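Local coordinates for 2-dehydropantoate 2-reductase (Bacillus subtilis, PDB 3EGO), which probably catalyses the NADPH-dependent reduction of ketopantoate to (R)-pantoate, a step on the way to pantothenate, at residues 100-105 and 173-178; 117-122 and 145-150; 182-187 and 232-237; 219-224 and 275-280; 259-264 and 284-289. All coordinates share one frame; numbering follows the deposited sequence. Where two conformers were deposited one is given.

In the fold
The chain enters contact 1 at 100-105, at the start of helix 103-109 in the nucleotide-binding domain, and that loop closes only at 173-178, where long helix 174-195 begins. Contact 2 falls wholly within this span, pairing strands 116-128 and 142-146; it packs directly against contact 1. The remaining three belong to the helical C-terminal half. Contact 3 joins helices 174-195 and 228-241. Contact 4 opens at 219-224, before contact 3 has closed, so the two cross; contact 4 in turn crosses contact 5, which opens at 259-264 and closes at 284-289 near the C terminus. Contact 1 also touches contacts 3, 4 and 5, tying the two domains together.

Contact 1 (100-105 and 173-178)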
# COMPACT_ATOMS: atom_id res chain seq x y z
N ASN A 100 10.31 13.72 -15.79
CA ASN A 100 9.09 13.75 -14.98
C ASN A 100 9.49 14.00 -13.54
O ASN A 100 10.57 13.57 -13.11
CB ASN A 100 8.33 12.43 -15.07
CG ASN A 100 7.73 12.19 -16.44
OD1 ASN A 100 7.26 13.11 -17.10
ND2 ASN A 100 7.74 10.92 -16.87
N GLY A 101 8.63 14.68 -12.79
CA GLY A 101 8.96 15.01 -11.41
C GLY A 101 9.86 16.23 -11.34
O GLY A 101 10.09 16.89 -12.35
N MET A 102 10.35 16.53 -10.13
CA MET A 102 11.17 17.71 -9.89
C MET A 102 12.43 17.39 -9.10
O MET A 102 13.14 18.31 -8.72
CB MET A 102 10.35 18.83 -9.21
CG MET A 102 9.36 19.60 -10.15
SD MET A 102 8.31 20.90 -9.41
CE MET A 102 9.58 22.18 -9.33
N GLY A 103 12.73 16.11 -8.88
CA GLY A 103 13.96 15.70 -8.18
C GLY A 103 15.23 16.22 -8.86
O GLY A 103 16.25 16.45 -8.20
N HIS A 104 15.16 16.41 -10.18
CA HIS A 104 16.34 16.92 -10.91
C HIS A 104 16.59 18.38 -10.61
O HIS A 104 17.71 18.87 -10.78
CB HIS A 104 16.22 16.70 -12.43
CG HIS A 104 15.05 17.39 -13.07
ND1 HIS A 104 13.75 17.15 -12.69
CD2 HIS A 104 14.98 18.26 -14.10
CE1 HIS A 104 12.93 17.86 -13.44
NE2 HIS A 104 13.65 18.54 -14.31
N ILE A 105 15.54 19.06 -10.17
CA ILE A 105 15.61 20.49 -9.87
C ILE A 105 16.58 20.73 -8.71
O ILE A 105 17.33 21.69 -8.74
CB ILE A 105 14.22 21.04 -9.54
CG1 ILE A 105 13.31 20.96 -10.78
CG2 ILE A 105 14.32 22.46 -9.03
CD1 ILE A 105 13.91 21.66 -12.03
N ASP A 173 7.90 31.34 -16.78
CA ASP A 173 8.14 30.91 -15.39
C ASP A 173 8.32 29.39 -15.25
O ASP A 173 7.34 28.64 -15.23
CB ASP A 173 6.97 31.34 -14.53
CG ASP A 173 7.17 30.98 -13.05
OD1 ASP A 173 8.31 30.62 -12.64
OD2 ASP A 173 6.18 31.08 -12.32
N TRP A 174 9.56 28.97 -15.13
CA TRP A 174 9.91 27.55 -15.07
C TRP A 174 9.25 26.93 -13.84
O TRP A 174 8.74 25.79 -13.88
CB TRP A 174 11.45 27.35 -15.07
CG TRP A 174 12.15 27.62 -13.76
CD1 TRP A 174 12.88 28.73 -13.43
CD2 TRP A 174 12.22 26.74 -12.62
NE1 TRP A 174 13.37 28.60 -12.14
CE2 TRP A 174 12.97 27.40 -11.62
CE3 TRP A 174 11.69 25.47 -12.33
CZ2 TRP A 174 13.23 26.82 -10.36
CZ3 TRP A 174 11.94 24.91 -11.09
CH2 TRP A 174 12.71 25.58 -10.12
N TYR A 175 9.17 27.69 -12.74
CA TYR A 175 8.72 27.08 -11.50
C TYR A 175 7.23 26.84 -11.54
O TYR A 175 6.74 25.77 -11.14
CB TYR A 175 9.13 27.92 -10.29
CG TYR A 175 8.70 27.29 -8.98
CD1 TYR A 175 9.50 26.34 -8.34
CD2 TYR A 175 7.50 27.63 -8.39
CE1 TYR A 175 9.10 25.75 -7.14
CE2 TYR A 175 7.09 27.05 -7.18
CZ TYR A 175 7.89 26.13 -6.58
OH TYR A 175 7.48 25.57 -5.39
N ARG A 176 6.48 27.80 -12.06
CA ARG A 176 5.06 27.60 -12.26
C ARG A 176 4.76 26.46 -13.23
O ARG A 176 3.81 25.65 -13.04
CB ARG A 176 4.44 28.89 -12.79
CG ARG A 176 2.94 28.77 -12.97
CD ARG A 176 2.32 30.11 -13.38
NE ARG A 176 2.64 31.17 -12.42
CZ ARG A 176 2.38 32.46 -12.60
NH1 ARG A 176 1.80 32.87 -13.73
NH2 ARG A 176 2.71 33.34 -11.67
N LEU A 177 5.54 26.41 -14.31
CA LEU A 177 5.34 25.37 -15.33
C LEU A 177 5.41 23.95 -14.70
O LEU A 177 4.48 23.12 -14.82
CB LEU A 177 6.40 25.54 -16.44
CG LEU A 177 6.22 24.53 -17.59
CD1 LEU A 177 4.79 24.52 -18.14
CD2 LEU A 177 7.22 24.83 -18.68
N LEU A 178 6.52 23.68 -14.05
CA LEU A 178 6.82 22.35 -13.47
C LEU A 178 5.94 21.96 -12.30
O LEU A 178 5.49 20.81 -12.19
CB LEU A 178 8.31 22.25 -13.07
CG LEU A 178 9.43 22.45 -14.11
CD1 LEU A 178 10.68 21.65 -13.83
CD2 LEU A 178 8.98 22.20 -15.50
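M102 and L178 bring the two backbones to 7.3 Å between their CA atoms, and from there the chains part to 9.7 Å between the CA atoms of I105 and Y175, with no hydrogen bond passing across. The contact is made by packing, mostly of side chains, with M102 SD also resting against the backbone carbon of L178. The chain of M102 runs straight out through CG and then bends at its last torsion (chi3 78°), laying SD against L178 CB at 3.9 Å and turning the methyl CE toward W174, whose CZ3 is 4.0 Å from it. A long, flexible thioether suits this place, since it can thread between an aliphatic side chain and the aromatic rings of W174 and Y175. I105 adds two branches: CG2 meets W174 CH2 at 3.7 Å, while CD1 touches L178 CD1, also at 3.7 Å. W174 reaches that far because its CG sits between the backbone N and the carbonyl carbon (chi1 78°), swinging the indole toward the partner segment. Before helix 174-195 D173 is the N-cap, its OD1 accepting from Y175 N at 3.1 Å; Y175 OH is bonded to L223 O. G101, at positive phi, turns the chain just ahead of M102, whose backbone N is bonded to A263 O. N100, assigned to NADP(+) and substrate by similarity, uses ND2 to reach E260 OE2. The contact thus joins the Rossmann-type domain to the helical domain beside the cleft where cofactor and substrate probably bind, as in other ketopantoate reductases.

Contact 2 (117-122 and 145-150)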
# COMPACT_ATOMS: atom_id res chain seq x y z
N ILE A 117 20.89 26.01 -19.28
CA ILE A 117 19.94 25.02 -18.83
C ILE A 117 18.52 25.46 -19.02
O ILE A 117 18.12 26.55 -18.60
CB ILE A 117 20.13 24.69 -17.36
CG1 ILE A 117 21.59 24.33 -17.08
CG2 ILE A 117 19.19 23.51 -16.95
CD1 ILE A 117 22.11 23.18 -17.93
N TYR A 118 17.75 24.56 -19.65
CA TYR A 118 16.34 24.73 -19.89
C TYR A 118 15.62 23.53 -19.31
O TYR A 118 16.16 22.41 -19.24
CB TYR A 118 16.05 24.87 -21.39
CG TYR A 118 16.91 25.98 -21.99
CD1 TYR A 118 16.52 27.32 -21.92
CD2 TYR A 118 18.14 25.69 -22.56
CE1 TYR A 118 17.34 28.34 -22.44
CE2 TYR A 118 18.96 26.68 -23.08
CZ TYR A 118 18.56 28.01 -23.02
OH TYR A 118 19.41 28.97 -23.54
N VAL A 119 14.37 23.76 -18.98
CA VAL A 119 13.56 22.80 -18.27
C VAL A 119 12.17 22.81 -18.94
O VAL A 119 11.71 23.87 -19.34
CB VAL A 119 13.60 23.34 -16.80
CG1 VAL A 119 12.30 23.95 -16.29
CG2 VAL A 119 14.50 22.48 -15.83
N GLY A 120 11.52 21.66 -19.09
CA GLY A 120 10.20 21.62 -19.72
C GLY A 120 9.36 20.41 -19.39
O GLY A 120 9.82 19.50 -18.73
N ILE A 121 8.12 20.44 -19.83
CA ILE A 121 7.24 19.32 -19.63
C ILE A 121 6.71 18.85 -20.96
O ILE A 121 6.60 19.61 -21.93
CB ILE A 121 6.07 19.67 -18.72
CG1 ILE A 121 5.23 20.80 -19.32
CG2 ILE A 121 6.59 20.05 -17.30
CD1 ILE A 121 3.99 21.09 -18.49
N VAL A 122 6.40 17.57 -21.00
CA VAL A 122 5.92 16.95 -22.22
C VAL A 122 4.46 16.61 -22.00
O VAL A 122 4.15 15.77 -21.15
CB VAL A 122 6.67 15.64 -22.48
CG1 VAL A 122 6.04 14.89 -23.67
CG2 VAL A 122 8.17 15.90 -22.69
N SER A 145 11.04 26.42 -20.47
CA SER A 145 11.39 27.70 -19.84
C SER A 145 12.89 27.72 -19.67
O SER A 145 13.51 26.65 -19.66
CB SER A 145 10.78 27.78 -18.45
OG SER A 145 9.38 27.62 -18.51
N ALA A 146 13.49 28.90 -19.52
CA ALA A 146 14.89 29.01 -19.11
C ALA A 146 15.08 28.71 -17.62
O ALA A 146 14.30 29.15 -16.77
CB ALA A 146 15.47 30.48 -19.40
N PHE A 147 16.11 27.98 -17.27
CA PHE A 147 16.35 27.72 -15.85
C PHE A 147 17.53 28.62 -15.45
O PHE A 147 18.54 28.71 -16.14
CB PHE A 147 16.63 26.24 -15.57
CG PHE A 147 16.86 25.90 -14.12
CD1 PHE A 147 15.80 25.65 -13.26
CD2 PHE A 147 18.15 25.78 -13.62
CE1 PHE A 147 16.04 25.30 -11.91
CE2 PHE A 147 18.37 25.45 -12.28
CZ PHE A 147 17.31 25.21 -11.43
N ASP A 148 17.37 29.26 -14.31
CA ASP A 148 18.38 30.15 -13.80
C ASP A 148 18.57 31.24 -14.85
O ASP A 148 17.59 31.81 -15.32
CB ASP A 148 19.67 29.39 -13.53
CG ASP A 148 20.54 30.08 -12.49
OD1 ASP A 148 20.01 30.97 -11.78
OD2 ASP A 148 21.74 29.75 -12.39
N ASP A 149 19.80 31.49 -15.26
CA ASP A 149 20.09 32.65 -16.08
C ASP A 149 20.31 32.31 -17.55
O ASP A 149 21.10 32.96 -18.24
CB ASP A 149 21.33 33.37 -15.54
N ALA A 150 19.64 31.27 -18.04
CA ALA A 150 19.81 30.92 -19.44
C ALA A 150 18.99 31.83 -20.34
O ALA A 150 17.87 32.23 -20.03
CB ALA A 150 19.51 29.42 -19.70
O HOH W 1 21.23 27.92 -16.99
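S145 and V119 form an antiparallel hydrogen-bonded pair: S145 N gives to V119 O at 2.9 Å, and V119 N gives to S145 O at 3.1 Å in a nearly straight bond (168°). Both side chains lie on the sheet face that packs on helix 174-195, and the small serine there ties its OG to E171 O. S145 O also lies at the edge of the Y118 ring, near its plane, and receives a CA-H contact from Y118. A146 follows in the non-hydrogen-bonded pair with Y118. The two side chains diverge, yet the small A146 methyl CB still comes within 4.2 Å of Y118 CE1. F147 carries the pairing one step further, its N donating to I117 O at 2.8 Å. With CG anti to the backbone N (chi1 -179°), its side chain runs alongside that of I117, CB to CG2 4.0 Å, and its ring meets that of W174. F147 then opens a type II' turn ending at A150, with D148 at positive phi in its second position. A150 returns beside the tyrosine, its CB 3.7 Å from Y118 CE1, while Y118 OH bonds to E151 O. Where the turn draws the strands apart, a water accepts from I117 N and donates to F147 O. One direct bond, at I117 O, and the water at I117 N thus satisfy this buried backbone where direct pairing gives way to water.

Contact 3 (182-187 and 232-237); sequences LIVNAC and WERVQA
R234 leaves its helix extended (chi1 -177°) and turns at chi3, sending its guanidinium across to V184, which places CG2 beside its backbone N (chi1 169°), on the side where the guanidinium arrives. The setting is the all-helical C-terminal domain, of the type related to 6-phosphogluconate dehydrogenase, where helices 174-195 and 228-241 cross at -56° with local axes 9.4 Å apart. Residues with short side chains make so close an approach possible: the CA atoms of V184 and V235 are only 5.2 Å apart. V235 wedges in with both branches. Its CG1 meets C187 CB at 3.8 Å, and CG2 reaches I183 CG1 at 4.2 Å, the two side chains crossing at about a right angle. Cysteine and beta-branched residues thus make a compact, apolar seam. R234 borders it, its NH2 bonded to G180 O, which helps to fix the plane of the group next to K181, the proton donor by similarity. K181 NZ itself is bonded to OD1 of N185, a probable substrate ligand. V184 CG2 sits over the centre of the guanidinium face, 3.4 Å from R234 NH2 and 3.5 Å from R234 CZ.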
# COMPACT_ATOMS: atom_id res chain seq x y z
N LEU A 182 3.49 18.87 -11.46
CA LEU A 182 3.81 18.05 -10.28
C LEU A 182 2.62 17.91 -9.33
O LEU A 182 2.34 16.81 -8.86
CB LEU A 182 5.06 18.59 -9.55
CG LEU A 182 5.56 17.60 -8.48
CD1 LEU A 182 6.98 17.15 -8.74
CD2 LEU A 182 5.44 18.21 -7.13
N ILE A 183 1.89 19.01 -9.06
CA ILE A 183 0.78 18.92 -8.10
C ILE A 183 -0.18 17.85 -8.54
O ILE A 183 -0.63 17.03 -7.75
CB ILE A 183 0.00 20.24 -7.85
CG1 ILE A 183 -1.02 20.05 -6.72
CG2 ILE A 183 -0.76 20.71 -9.10
CD1 ILE A 183 -0.41 19.61 -5.35
N VAL A 184 -0.47 17.81 -9.83
CA VAL A 184 -1.31 16.77 -10.37
C VAL A 184 -0.74 15.34 -10.18
O VAL A 184 -1.42 14.47 -9.65
CB VAL A 184 -1.56 17.03 -11.88
CG1 VAL A 184 -2.19 15.83 -12.51
CG2 VAL A 184 -2.45 18.28 -12.07
N ASN A 185 0.49 15.09 -10.60
CA ASN A 185 1.07 13.75 -10.51
C ASN A 185 1.14 13.28 -9.05
O ASN A 185 0.83 12.13 -8.73
CB ASN A 185 2.46 13.69 -11.16
CG ASN A 185 2.42 13.94 -12.67
OD1 ASN A 185 3.44 14.27 -13.27
ND2 ASN A 185 1.26 13.80 -13.29
N ALA A 186 1.52 14.20 -8.15
CA ALA A 186 1.72 13.85 -6.75
C ALA A 186 0.41 13.43 -6.07
O ALA A 186 0.41 12.59 -5.19
CB ALA A 186 2.35 15.04 -6.02
N CYS A 187 -0.72 14.01 -6.49
CA CYS A 187 -2.00 13.67 -5.89
C CYS A 187 -2.62 12.42 -6.43
O CYS A 187 -3.34 11.72 -5.70
CB CYS A 187 -3.01 14.80 -6.08
SG CYS A 187 -2.62 16.26 -5.22
N TRP A 232 -6.63 22.73 -7.10
CA TRP A 232 -7.46 21.60 -6.65
C TRP A 232 -8.50 21.20 -7.69
O TRP A 232 -8.77 20.01 -7.90
CB TRP A 232 -8.14 21.91 -5.30
CG TRP A 232 -9.07 20.82 -4.77
CD1 TRP A 232 -10.37 20.98 -4.34
CD2 TRP A 232 -8.78 19.42 -4.60
NE1 TRP A 232 -10.89 19.78 -3.91
CE2 TRP A 232 -9.93 18.81 -4.06
CE3 TRP A 232 -7.65 18.63 -4.83
CZ2 TRP A 232 -9.99 17.45 -3.77
CZ3 TRP A 232 -7.71 17.29 -4.55
CH2 TRP A 232 -8.87 16.71 -4.03
N GLU A 233 -9.10 22.19 -8.36
CA GLU A 233 -10.13 21.88 -9.36
C GLU A 233 -9.52 21.08 -10.50
O GLU A 233 -10.09 20.09 -10.95
CB GLU A 233 -10.80 23.16 -9.89
CG GLU A 233 -11.83 23.73 -8.92
CD GLU A 233 -11.82 25.25 -8.86
OE1 GLU A 233 -11.50 25.91 -9.89
OE2 GLU A 233 -12.13 25.79 -7.77
N ARG A 234 -8.34 21.53 -10.90
CA ARG A 234 -7.52 20.95 -11.97
C ARG A 234 -7.18 19.49 -11.70
O ARG A 234 -7.43 18.61 -12.54
CB ARG A 234 -6.24 21.78 -12.09
CG ARG A 234 -5.28 21.37 -13.19
CD ARG A 234 -4.12 22.38 -13.27
NE ARG A 234 -2.83 21.75 -13.59
CZ ARG A 234 -2.66 20.76 -14.48
NH1 ARG A 234 -3.69 20.28 -15.17
NH2 ARG A 234 -1.44 20.27 -14.70
N VAL A 235 -6.62 19.23 -10.52
CA VAL A 235 -6.35 17.86 -10.07
C VAL A 235 -7.58 16.98 -10.29
O VAL A 235 -7.50 15.90 -10.90
CB VAL A 235 -5.91 17.84 -8.56
CG1 VAL A 235 -5.83 16.41 -8.00
CG2 VAL A 235 -4.57 18.58 -8.35
N GLN A 236 -8.73 17.42 -9.80
CA GLN A 236 -9.96 16.65 -9.97
C GLN A 236 -10.37 16.59 -11.43
O GLN A 236 -10.84 15.54 -11.92
CB GLN A 236 -11.08 17.26 -9.15
CG GLN A 236 -10.79 17.30 -7.68
CD GLN A 236 -11.80 18.16 -6.95
OE1 GLN A 236 -11.51 19.31 -6.60
NE2 GLN A 236 -13.01 17.63 -6.76
N ALA A 237 -10.20 17.72 -12.11
CA ALA A 237 -10.42 17.80 -13.55
C ALA A 237 -9.62 16.73 -14.32
O ALA A 237 -10.21 16.01 -15.12
CB ALA A 237 -10.08 19.19 -14.05

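Contact 4 (219-224 and 275-280)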
# COMPACT_ATOMS: atom_id res chain seq x y z
N ALA A 219 0.99 19.10 -0.33
CA ALA A 219 1.82 19.38 -1.50
C ALA A 219 1.68 20.83 -1.90
O ALA A 219 2.66 21.49 -2.18
CB ALA A 219 1.40 18.48 -2.68
N CYS A 220 0.43 21.29 -1.92
CA CYS A 220 0.12 22.68 -2.28
C CYS A 220 0.91 23.68 -1.43
O CYS A 220 1.56 24.58 -1.96
CB CYS A 220 -1.39 22.90 -2.23
SG CYS A 220 -1.97 24.58 -2.68
N ARG A 221 0.89 23.49 -0.11
CA ARG A 221 1.69 24.34 0.79
C ARG A 221 3.20 24.24 0.59
O ARG A 221 3.91 25.26 0.59
CB ARG A 221 1.33 24.10 2.25
CG ARG A 221 2.16 24.94 3.23
CD ARG A 221 2.04 26.48 2.94
NE ARG A 221 2.95 27.25 3.80
CZ ARG A 221 4.24 27.45 3.52
NH1 ARG A 221 4.76 26.99 2.38
NH2 ARG A 221 5.01 28.14 4.36
N ILE A 222 3.73 23.02 0.43
CA ILE A 222 5.16 22.83 0.24
C ILE A 222 5.64 23.57 -1.02
O ILE A 222 6.72 24.19 -1.04
CB ILE A 222 5.50 21.30 0.09
CG1 ILE A 222 5.33 20.56 1.43
CG2 ILE A 222 6.89 21.10 -0.42
CD1 ILE A 222 5.04 19.03 1.26
N LEU A 223 4.82 23.52 -2.07
CA LEU A 223 5.19 24.15 -3.35
C LEU A 223 4.87 25.65 -3.39
O LEU A 223 5.30 26.36 -4.33
CB LEU A 223 4.45 23.47 -4.52
CG LEU A 223 4.81 22.00 -4.75
CD1 LEU A 223 3.77 21.36 -5.65
CD2 LEU A 223 6.25 21.80 -5.29
N LYS A 224 4.07 26.11 -2.42
CA LYS A 224 3.62 27.49 -2.37
C LYS A 224 2.89 27.89 -3.66
O LYS A 224 3.23 28.89 -4.30
CB LYS A 224 4.83 28.40 -2.13
CG LYS A 224 5.47 28.23 -0.77
CD LYS A 224 6.86 28.82 -0.73
CE LYS A 224 7.38 28.89 0.68
NZ LYS A 224 8.79 29.39 0.71
N GLN A 275 11.52 23.58 4.88
CA GLN A 275 10.65 24.65 5.34
C GLN A 275 10.05 24.37 6.72
O GLN A 275 9.20 25.15 7.20
CB GLN A 275 9.52 24.89 4.35
CG GLN A 275 9.95 25.35 2.95
CD GLN A 275 8.77 25.44 2.01
OE1 GLN A 275 7.81 26.20 2.25
NE2 GLN A 275 8.79 24.64 0.96
N GLY A 276 10.44 23.25 7.34
CA GLY A 276 9.88 22.85 8.64
C GLY A 276 8.39 22.57 8.52
O GLY A 276 7.60 22.82 9.44
N LEU A 277 8.00 22.06 7.36
CA LEU A 277 6.60 21.75 7.11
C LEU A 277 6.35 20.26 7.33
O LEU A 277 7.26 19.43 7.19
CB LEU A 277 6.21 22.13 5.68
CG LEU A 277 5.95 23.61 5.35
CD1 LEU A 277 5.98 23.83 3.80
CD2 LEU A 277 4.61 24.03 5.95
N ASP A 278 5.11 19.93 7.64
CA ASP A 278 4.75 18.55 7.84
C ASP A 278 4.23 17.99 6.52
O ASP A 278 3.67 18.71 5.67
CB ASP A 278 3.72 18.44 8.96
CG ASP A 278 4.35 18.70 10.35
OD1 ASP A 278 5.55 18.38 10.57
OD2 ASP A 278 3.63 19.24 11.22
N ALA A 279 4.44 16.70 6.34
CA ALA A 279 4.08 16.05 5.10
C ALA A 279 3.82 14.61 5.48
O ALA A 279 4.39 13.71 4.86
CB ALA A 279 5.23 16.10 4.16
N VAL A 280 2.97 14.41 6.49
CA VAL A 280 2.73 13.07 7.03
C VAL A 280 2.10 12.12 6.01
O VAL A 280 2.48 10.94 5.96
CB VAL A 280 1.88 13.08 8.31
CG1 VAL A 280 0.47 13.51 8.02
CG2 VAL A 280 1.86 11.69 8.93
O HOH W 2 7.51 28.04 4.29
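Hydrogen bonds between Q275 and the end of helix 206-223 lead the contact. Q275 NE2 donates to I222 O at 2.9 Å in a nearly straight bond (166°), lying in the carbonyl plane on a lone pair, with the oxygen also in the plane of the amide. This is one of the last carbonyls of its helix, and the side-chain amide serves it from outside. The other end of the amide works the opposite way: Q275 OE1 accepts from R221 NH1 at 3.2 Å, and a water donates to the same oxygen at 2.8 Å. Glutamine suits the place because it both gives and takes, and its chain is extended beyond CG. K224 crosses it obliquely, its CE 3.1 Å from Q275 OE1 and its NZ farther off. Apolar packing makes the second group. L277 lays CD1 over the rim of one face of the R221 guanidinium and 3.8 Å from I222 CA, while L277 CD2 touches R221 CG at 3.8 Å. R221 can lie there because its chain bends at chi2 (57°). On the buried side I222 CD1 meets A279 CB at 4.1 Å. Backbone turns make the third: K224 and G276, both at positive phi, each end a helix in a Schellman motif. Two cationic side chains near OE1 would probably polarise the amide and strengthen its NE2 as a donor. Q275 thus bonds the loop between helices 261-274 and 280-291 to the helix end, while L277 and A279 pack on I222.

Contact 5 (259-264 and 284-289)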
# COMPACT_ATOMS: atom_id res chain seq x y z
N THR A 259 9.78 2.97 -9.44
CA THR A 259 8.80 3.98 -9.75
C THR A 259 9.48 5.34 -9.79
O THR A 259 10.68 5.46 -9.55
CB THR A 259 7.70 4.03 -8.69
OG1 THR A 259 8.22 4.70 -7.54
CG2 THR A 259 7.24 2.65 -8.30
N GLU A 260 8.71 6.38 -10.09
CA GLU A 260 9.20 7.75 -9.99
C GLU A 260 8.91 8.38 -8.62
O GLU A 260 8.70 9.58 -8.52
CB GLU A 260 8.54 8.58 -11.07
CG GLU A 260 8.76 8.02 -12.48
CD GLU A 260 8.00 8.81 -13.55
OE1 GLU A 260 6.85 9.25 -13.30
OE2 GLU A 260 8.58 8.99 -14.64
N ALA A 261 8.78 7.55 -7.57
CA ALA A 261 8.53 8.07 -6.21
C ALA A 261 9.58 9.11 -5.79
O ALA A 261 9.25 10.16 -5.19
CB ALA A 261 8.49 6.89 -5.19
N ASP A 262 10.85 8.86 -6.08
CA ASP A 262 11.85 9.81 -5.60
C ASP A 262 11.72 11.16 -6.30
O ASP A 262 11.90 12.21 -5.66
CB ASP A 262 13.27 9.29 -5.79
CG ASP A 262 13.60 8.15 -4.87
OD1 ASP A 262 12.94 8.00 -3.83
OD2 ASP A 262 14.55 7.41 -5.22
N ALA A 263 11.41 11.13 -7.59
CA ALA A 263 11.33 12.36 -8.40
C ALA A 263 10.04 13.12 -8.15
O ALA A 263 10.01 14.34 -8.25
CB ALA A 263 11.48 12.04 -9.88
N ILE A 264 8.97 12.42 -7.82
CA ILE A 264 7.70 13.08 -7.55
C ILE A 264 7.57 13.39 -6.06
O ILE A 264 7.38 14.56 -5.67
CB ILE A 264 6.52 12.22 -7.98
CG1 ILE A 264 6.52 11.98 -9.51
CG2 ILE A 264 5.20 12.84 -7.55
CD1 ILE A 264 5.88 13.06 -10.30
N PHE A 284 3.98 8.84 4.32
CA PHE A 284 3.46 7.47 4.43
C PHE A 284 3.38 6.81 3.02
O PHE A 284 3.70 5.63 2.81
CB PHE A 284 2.06 7.45 5.07
CG PHE A 284 1.53 6.04 5.29
CD1 PHE A 284 1.91 5.32 6.41
CD2 PHE A 284 0.75 5.42 4.32
CE1 PHE A 284 1.47 4.01 6.60
CE2 PHE A 284 0.30 4.12 4.49
CZ PHE A 284 0.69 3.39 5.61
N LEU A 285 2.91 7.59 2.05
CA LEU A 285 2.84 7.13 0.68
C LEU A 285 4.21 6.75 0.13
O LEU A 285 4.37 5.70 -0.48
CB LEU A 285 2.21 8.24 -0.17
CG LEU A 285 0.73 8.52 0.09
CD1 LEU A 285 0.23 9.81 -0.66
CD2 LEU A 285 -0.11 7.33 -0.34
N TYR A 286 5.18 7.63 0.34
CA TYR A 286 6.55 7.41 -0.07
C TYR A 286 7.10 6.14 0.58
O TYR A 286 7.64 5.28 -0.10
CB TYR A 286 7.41 8.63 0.31
CG TYR A 286 8.86 8.55 -0.13
CD1 TYR A 286 9.21 8.71 -1.47
CD2 TYR A 286 9.87 8.27 0.78
CE1 TYR A 286 10.55 8.62 -1.88
CE2 TYR A 286 11.20 8.17 0.38
CZ TYR A 286 11.53 8.34 -0.95
OH TYR A 286 12.85 8.25 -1.34
N GLY A 287 6.97 6.02 1.90
CA GLY A 287 7.50 4.83 2.56
C GLY A 287 6.85 3.55 2.01
O GLY A 287 7.52 2.56 1.80
N SER A 288 5.55 3.58 1.74
CA SER A 288 4.84 2.39 1.27
C SER A 288 5.20 2.02 -0.15
O SER A 288 5.28 0.85 -0.49
CB SER A 288 3.32 2.58 1.32
OG SER A 288 2.87 2.92 2.61
N ILE A 289 5.33 3.02 -1.01
CA ILE A 289 5.76 2.72 -2.40
C ILE A 289 7.21 2.23 -2.42
O ILE A 289 7.56 1.26 -3.12
CB ILE A 289 5.65 3.96 -3.32
CG1 ILE A 289 4.24 4.52 -3.36
CG2 ILE A 289 6.17 3.59 -4.71
CD1 ILE A 289 3.22 3.52 -3.72
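Y286 OH donates to D262 OD1 at 2.5 Å, a short bond between two helices of the C-terminal helical domain, 261-274 and 280-291. The oxygen is approached on its syn side, somewhat out of the carboxylate plane, and lies in the plane of the tyrosine ring at its edge; the two planes are 43° apart. A chi1 of -177° stretches the Y286 ring across to the other helix, its CD1 passing A261 CB at 4.2 Å. The small alanine lets the ring lie close to the first turn. D262 OD2 meanwhile forms a salt bridge with K290, so that the carboxylate has a partner for each oxygen, and its place in the first turn of a helix would probably favour its negative charge. Beside this polar pair I289 CG2 packs on A261 CB at 4.1 Å and on T259, nearest to its OG1 at 3.7 Å. T259 opens an ST turn, its OG1 accepting from A261 N at 2.9 Å, and a further bond links OG1 with E293 OE1. E260, the N-cap residue between them, belongs to the NADP(+) site by similarity. On the far side of helix 280-291 the F284 ring stacks on F211 of the second subunit. One turn on, S288 grips F284 O twice: OG at 2.8 Å and the backbone N of S288 at 3.0 Å reach this oxygen from opposite faces of its carbonyl plane.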